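Local coordinates for protein ICChI, a glycosylated chitinase (PDB 6IDN) that has chitinase and lysozyme activity, probably cleaving glycosidic linkages of chitin, and is built as a family 18 TIM barrel, at residues A[88-93]-A[134-139]; A[122-127]-A[174-179]. All coordinates share one frame; numbering follows the deposited sequence.

Contact 1: A[88-93]-A[134-139]; sequences SSRDDA and YDTLAE
The helices that begin at residues 90 and 134 meet at their first turns, where Ala93 and Leu137 bring their CA atoms to 4.8 Å. The alanine offers only a methyl, so these two outer helices of the TIM barrel can come close here. Ser89 is the N-cap of helix 90-103, its OG accepting from Asp92 N, while Asp92 OD2 turns back to take Ser88 N and is also met by His38 N. Ala93 CB points at the partner helix and lies 3.8 Å from Thr136 CG2. Thr136 holds that methyl anti to its own backbone N (chi1 -55° for OG1), which sets OG1 on the side of Arg90. Leu137 contributes CB at the Ala93 methyl and CD1 at 3.5 Å from Ala93 O; further along, it also packs on Val96 and Ala97. A bend at chi3 (61°) folds the Arg90 chain across Thr136 at about a right angle, laying one face of the guanidinium, near its periphery, over Thr136 CG2 and OG1. Arg90 NH1 lies 3.6 Å from Thr136 OG1, a packing contact and not a hydrogen bond. The guanidinium N-H groups instead point outward in plane to two waters, one on NH1 and one on NH2, and both waters donate to Glu139 OE1. With an alanine in place of Thr136, the guanidinium would probably lose the surface under its face and a gap would open beside the Ala93 methyl. The apolar centre is thus flanked by a polar side where Arg90 and Glu139, bridged by water, probably attract each other without pairing directly.

Contact 2: A[122-127]-A[174-179]; sequences IDFDIE and SLFDYV
Phe124 and Phe176 both carry CG anti to the carbonyl carbon, and these like torsions (chi1 -74° and -83°) send the rings toward each other, Phe124 from strand 121-126 and Phe176 from the residues leading into strand 178-182. The rings form a T-shaped pair, with planes at 85° and centroids 5.0 Å apart. Phe176 supplies the edge: its CZ stands over the centre of the Phe124 face, and its CE2 leans to one side, 3.7 Å from Phe124 CD1. Phe124 supplies the face, while at its own rim, in the ring plane, sits the carbonyl oxygen Ile122 O. The pair reaches across the outer surface of strand 153-156, which lies between those strands in the sheet; Phe176 rests there on Leu154 and Ala156. By alternation along the strand, Phe124 faces the covering helix 134-148, whereas Asp123 is turned into the barrel, where its OD2 bonds to Tyr6 OH and Ser77 OG. The sequence IDFDIE fits the end of the DxxDxDxE signature of family 18 chitinases, so the aromatic pair backs the strand at whose C-terminal end relatives carry the catalytic acid. No hydrogen bond joins the two segments. The interaction is dispersion together with the attraction of slightly positive ring hydrogens for a pi face, a geometry that is likely to resist rotation of either buried ring without requiring a polar partner.

The two contacts lie 14 Å apart between centres and form successive layers of one TIM barrel: contact 1 sits in the outer ring of helices, about 19 Å from the centre of the chain, and contact 2 at the back of the sheet, about 7 Å from it. Along the chain their segments alternate, 88-93, 122-127, 134-139 and 174-179, so strand 121-126 is flanked in sequence by both helices of contact 1. Helix 134-148 joins the layers directly: Tyr134 CE2 lies 3.6 Å from Ile126 CG2, and Ala138 CB 3.7 Å from Phe176 CE1. Packing between helices and packing behind strand 121-126 are therefore continuous.

Contact 1: A[88-93]-A[134-139]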
loop_
_atom_site.group_PDB
_atom_site.type_symbol
_atom_site.label_atom_id
_atom_site.label_comp_id
_atom_site.label_asym_id
_atom_site.label_seq_id
_atom_site.Cartn_x
_atom_site.Cartn_y
_atom_site.Cartn_z
ATOM N N SER A 88 21.173 1.122 0.795
ATOM C CA SER A 88 22.550 0.864 0.405
ATOM C C SER A 88 23.229 -0.261 1.187
ATOM O O SER A 88 24.300 -0.718 0.759
ATOM C CB SER A 88 23.379 2.153 0.528
ATOM O OG SER A 88 23.284 2.701 1.829
ATOM N N SER A 89 22.635 -0.738 2.285
ATOM C CA SER A 89 23.290 -1.710 3.159
ATOM C C SER A 89 22.293 -2.196 4.198
ATOM O O SER A 89 21.209 -1.627 4.356
ATOM C CB SER A 89 24.497 -1.106 3.865
ATOM O OG SER A 89 24.071 -0.175 4.838
ATOM N N ARG A 90 22.683 -3.236 4.943
ATOM C CA ARG A 90 21.841 -3.681 6.058
ATOM C C ARG A 90 21.703 -2.583 7.104
ATOM O O ARG A 90 20.618 -2.378 7.666
ATOM C CB ARG A 90 22.423 -4.939 6.722
ATOM C CG ARG A 90 22.453 -6.224 5.903
ATOM C CD ARG A 90 22.947 -7.404 6.763
ATOM N NE ARG A 90 22.041 -7.595 7.886
ATOM C CZ ARG A 90 20.989 -8.408 7.882
ATOM N NH1 ARG A 90 20.719 -9.160 6.819
ATOM N NH2 ARG A 90 20.199 -8.459 8.950
ATOM N N ASP A 91 22.799 -1.876 7.396
ATOM C CA ASP A 91 22.741 -0.796 8.375
ATOM C C ASP A 91 21.860 0.346 7.885
ATOM O O ASP A 91 21.176 0.997 8.685
ATOM C CB ASP A 91 24.153 -0.290 8.684
ATOM C CG ASP A 91 24.949 -1.263 9.542
ATOM O OD1 ASP A 91 24.355 -2.223 10.084
ATOM O OD2 ASP A 91 26.173 -1.065 9.670
ATOM N N ASP A 92 21.869 0.611 6.576
ATOM C CA ASP A 92 20.999 1.643 6.021
ATOM C C ASP A 92 19.547 1.248 6.190
ATOM O O ASP A 92 18.693 2.086 6.517
ATOM C CB ASP A 92 21.316 1.856 4.539
ATOM C CG ASP A 92 20.609 3.080 3.952
ATOM O OD1 ASP A 92 20.579 4.143 4.620
ATOM O OD2 ASP A 92 20.083 2.971 2.824
ATOM N N ALA A 93 19.253 -0.033 5.983
ATOM C CA ALA A 93 17.897 -0.517 6.195
ATOM C C ALA A 93 17.473 -0.317 7.642
ATOM O O ALA A 93 16.336 0.092 7.907
ATOM C CB ALA A 93 17.799 -1.988 5.783
ATOM N N TYR A 134 15.301 -4.644 1.179
ATOM C CA TYR A 134 13.929 -4.446 1.645
ATOM C C TYR A 134 13.488 -5.576 2.568
ATOM O O TYR A 134 12.617 -5.369 3.434
ATOM C CB TYR A 134 12.989 -4.305 0.440
ATOM C CG TYR A 134 13.161 -2.958 -0.226
ATOM C CD1 TYR A 134 12.763 -1.803 0.425
ATOM C CD2 TYR A 134 13.741 -2.844 -1.484
ATOM C CE1 TYR A 134 12.933 -0.554 -0.160
ATOM C CE2 TYR A 134 13.921 -1.595 -2.074
ATOM C CZ TYR A 134 13.510 -0.461 -1.414
ATOM O OH TYR A 134 13.685 0.771 -1.998
ATOM N N ASP A 135 14.067 -6.773 2.409
ATOM C CA ASP A 135 13.844 -7.823 3.401
ATOM C C ASP A 135 14.343 -7.391 4.777
ATOM O O ASP A 135 13.658 -7.597 5.789
ATOM C CB ASP A 135 14.497 -9.153 2.969
ATOM C CG ASP A 135 15.966 -9.044 2.539
ATOM O OD1 ASP A 135 16.512 -7.943 2.333
ATOM O OD2 ASP A 135 16.583 -10.132 2.366
ATOM N N THR A 136 15.530 -6.786 4.833
ATOM C CA THR A 136 16.080 -6.307 6.100
ATOM C C THR A 136 15.234 -5.168 6.669
ATOM O O THR A 136 14.966 -5.129 7.876
ATOM C CB THR A 136 17.543 -5.877 5.889
ATOM O OG1 THR A 136 18.285 -6.973 5.309
ATOM C CG2 THR A 136 18.209 -5.467 7.196
ATOM N N LEU A 137 14.757 -4.257 5.808
ATOM C CA LEU A 137 13.889 -3.179 6.287
ATOM C C LEU A 137 12.630 -3.746 6.938
ATOM O O LEU A 137 12.234 -3.298 8.024
ATOM C CB LEU A 137 13.536 -2.218 5.134
ATOM C CG LEU A 137 12.567 -1.068 5.443
ATOM C CD1 LEU A 137 13.108 -0.203 6.598
ATOM C CD2 LEU A 137 12.305 -0.233 4.202
ATOM N N ALA A 138 11.999 -4.745 6.304
ATOM C CA ALA A 138 10.809 -5.350 6.898
ATOM C C ALA A 138 11.141 -6.002 8.233
ATOM O O ALA A 138 10.374 -5.885 9.198
ATOM C CB ALA A 138 10.192 -6.374 5.943
ATOM N N GLU A 139 12.279 -6.706 8.296
ATOM C CA GLU A 139 12.679 -7.369 9.534
ATOM C C GLU A 139 12.959 -6.350 10.634
ATOM O O GLU A 139 12.597 -6.559 11.797
ATOM C CB GLU A 139 13.912 -8.246 9.252
ATOM C CG GLU A 139 13.557 -9.562 8.486
ATOM C CD GLU A 139 14.770 -10.336 7.992
ATOM O OE1 GLU A 139 15.875 -9.755 7.934
ATOM O OE2 GLU A 139 14.634 -11.542 7.678
HETATM O O HOH W 1 18.090 -10.612 6.546
HETATM O O HOH W 2 17.579 -9.374 9.963
#

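Contact 2: A[122-127]-A[174-179]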
loop_
_atom_site.group_PDB
_atom_site.type_symbol
_atom_site.label_atom_id
_atom_site.label_comp_id
_atom_site.label_asym_id
_atom_site.label_seq_id
_atom_site.Cartn_x
_atom_site.Cartn_y
_atom_site.Cartn_z
ATOM N N ILE A 122 3.477 0.175 7.439
ATOM C CA ILE A 122 4.289 0.620 6.317
ATOM C C ILE A 122 3.947 -0.244 5.118
ATOM O O ILE A 122 3.986 -1.481 5.209
ATOM C CB ILE A 122 5.790 0.520 6.641
ATOM C CG1 ILE A 122 6.104 1.371 7.888
ATOM C CG2 ILE A 122 6.633 0.946 5.421
ATOM C CD1 ILE A 122 5.812 2.856 7.717
ATOM N N ASP A 123 3.610 0.405 4.008
ATOM C CA ASP A 123 3.320 -0.255 2.737
ATOM C C ASP A 123 4.545 -0.119 1.837
ATOM O O ASP A 123 5.086 0.980 1.689
ATOM C CB ASP A 123 2.099 0.387 2.076
ATOM C CG ASP A 123 1.836 -0.125 0.670
ATOM O OD1 ASP A 123 1.640 -1.348 0.518
ATOM O OD2 ASP A 123 1.785 0.707 -0.263
ATOM N N PHE A 124 4.979 -1.231 1.239
ATOM C CA PHE A 124 6.189 -1.258 0.406
ATOM C C PHE A 124 5.750 -1.218 -1.057
ATOM O O PHE A 124 5.479 -2.257 -1.656
ATOM C CB PHE A 124 7.005 -2.528 0.648
ATOM C CG PHE A 124 7.762 -2.582 1.951
ATOM C CD1 PHE A 124 7.148 -2.335 3.176
ATOM C CD2 PHE A 124 9.098 -2.971 1.946
ATOM C CE1 PHE A 124 7.864 -2.432 4.356
ATOM C CE2 PHE A 124 9.828 -3.091 3.129
ATOM C CZ PHE A 124 9.220 -2.807 4.336
ATOM N N ASP A 125 5.688 -0.017 -1.637
ATOM C CA ASP A 125 5.309 0.134 -3.047
ATOM C C ASP A 125 6.557 0.410 -3.881
ATOM O O ASP A 125 6.708 1.440 -4.518
ATOM C CB ASP A 125 4.259 1.238 -3.208
ATOM C CG ASP A 125 3.633 1.255 -4.598
ATOM O OD1 ASP A 125 3.839 0.293 -5.367
ATOM O OD2 ASP A 125 2.940 2.242 -4.943
ATOM N N ILE A 126 7.474 -0.550 -3.835
ATOM C CA ILE A 126 8.792 -0.408 -4.450
ATOM C C ILE A 126 8.663 -0.725 -5.940
ATOM O O ILE A 126 8.444 -1.873 -6.320
ATOM C CB ILE A 126 9.816 -1.327 -3.767
ATOM C CG1 ILE A 126 9.813 -1.108 -2.244
ATOM C CG2 ILE A 126 11.220 -1.104 -4.342
ATOM C CD1 ILE A 126 9.893 0.375 -1.818
ATOM N N GLU A 127 8.804 0.299 -6.786
ATOM C CA GLU A 127 8.631 0.162 -8.227
ATOM C C GLU A 127 9.872 0.507 -9.030
ATOM O O GLU A 127 9.851 0.365 -10.261
ATOM C CB GLU A 127 7.495 1.063 -8.729
ATOM C CG GLU A 127 6.145 0.827 -8.114
ATOM C CD GLU A 127 5.107 1.769 -8.688
ATOM O OE1 GLU A 127 5.110 1.980 -9.922
ATOM O OE2 GLU A 127 4.292 2.305 -7.911
ATOM N N SER A 174 8.259 -13.841 4.853
ATOM C CA SER A 174 7.040 -14.360 5.470
ATOM C C SER A 174 6.483 -13.434 6.541
ATOM O O SER A 174 5.608 -13.854 7.309
ATOM C CB SER A 174 7.252 -15.755 6.072
ATOM O OG SER A 174 7.902 -16.624 5.154
ATOM N N LEU A 175 6.943 -12.187 6.601
ATOM C CA LEU A 175 6.532 -11.259 7.650
ATOM C C LEU A 175 5.462 -10.273 7.197
ATOM O O LEU A 175 5.006 -9.454 8.006
ATOM C CB LEU A 175 7.747 -10.495 8.180
ATOM C CG LEU A 175 8.768 -11.366 8.920
ATOM C CD1 LEU A 175 9.946 -10.543 9.378
ATOM C CD2 LEU A 175 8.125 -12.094 10.110
ATOM N N PHE A 176 5.030 -10.312 5.941
ATOM C CA PHE A 176 4.069 -9.295 5.518
ATOM C C PHE A 176 2.646 -9.672 5.910
ATOM O O PHE A 176 2.190 -10.797 5.671
ATOM C CB PHE A 176 4.196 -9.026 4.015
ATOM C CG PHE A 176 5.296 -8.072 3.713
ATOM C CD1 PHE A 176 6.606 -8.502 3.742
ATOM C CD2 PHE A 176 5.044 -6.725 3.548
ATOM C CE1 PHE A 176 7.656 -7.615 3.529
ATOM C CE2 PHE A 176 6.082 -5.827 3.331
ATOM C CZ PHE A 176 7.395 -6.273 3.321
ATOM N N ASP A 177 1.962 -8.724 6.549
ATOM C CA ASP A 177 0.567 -8.893 6.942
ATOM C C ASP A 177 -0.362 -8.792 5.749
ATOM O O ASP A 177 -1.383 -9.476 5.703
ATOM C CB ASP A 177 0.207 -7.836 7.979
ATOM C CG ASP A 177 1.090 -7.929 9.187
ATOM O OD1 ASP A 177 0.825 -8.825 10.021
ATOM O OD2 ASP A 177 2.082 -7.169 9.298
ATOM N N TYR A 178 -0.013 -7.957 4.778
ATOM C CA TYR A 178 -0.839 -7.704 3.609
ATOM C C TYR A 178 0.047 -7.724 2.383
ATOM O O TYR A 178 1.145 -7.174 2.410
ATOM C CB TYR A 178 -1.540 -6.318 3.683
ATOM C CG TYR A 178 -2.431 -6.123 4.892
ATOM C CD1 TYR A 178 -1.905 -5.605 6.066
ATOM C CD2 TYR A 178 -3.767 -6.464 4.857
ATOM C CE1 TYR A 178 -2.673 -5.448 7.165
ATOM C CE2 TYR A 178 -4.564 -6.289 5.980
ATOM C CZ TYR A 178 -3.992 -5.787 7.130
ATOM O OH TYR A 178 -4.732 -5.586 8.270
ATOM N N VAL A 179 -0.435 -8.325 1.306
ATOM C CA VAL A 179 0.228 -8.195 -0.002
ATOM C C VAL A 179 -0.905 -7.936 -0.991
ATOM O O VAL A 179 -1.810 -8.763 -1.124
ATOM C CB VAL A 179 1.041 -9.435 -0.416
ATOM C CG1 VAL A 179 1.543 -9.239 -1.851
ATOM C CG2 VAL A 179 2.223 -9.628 0.547
#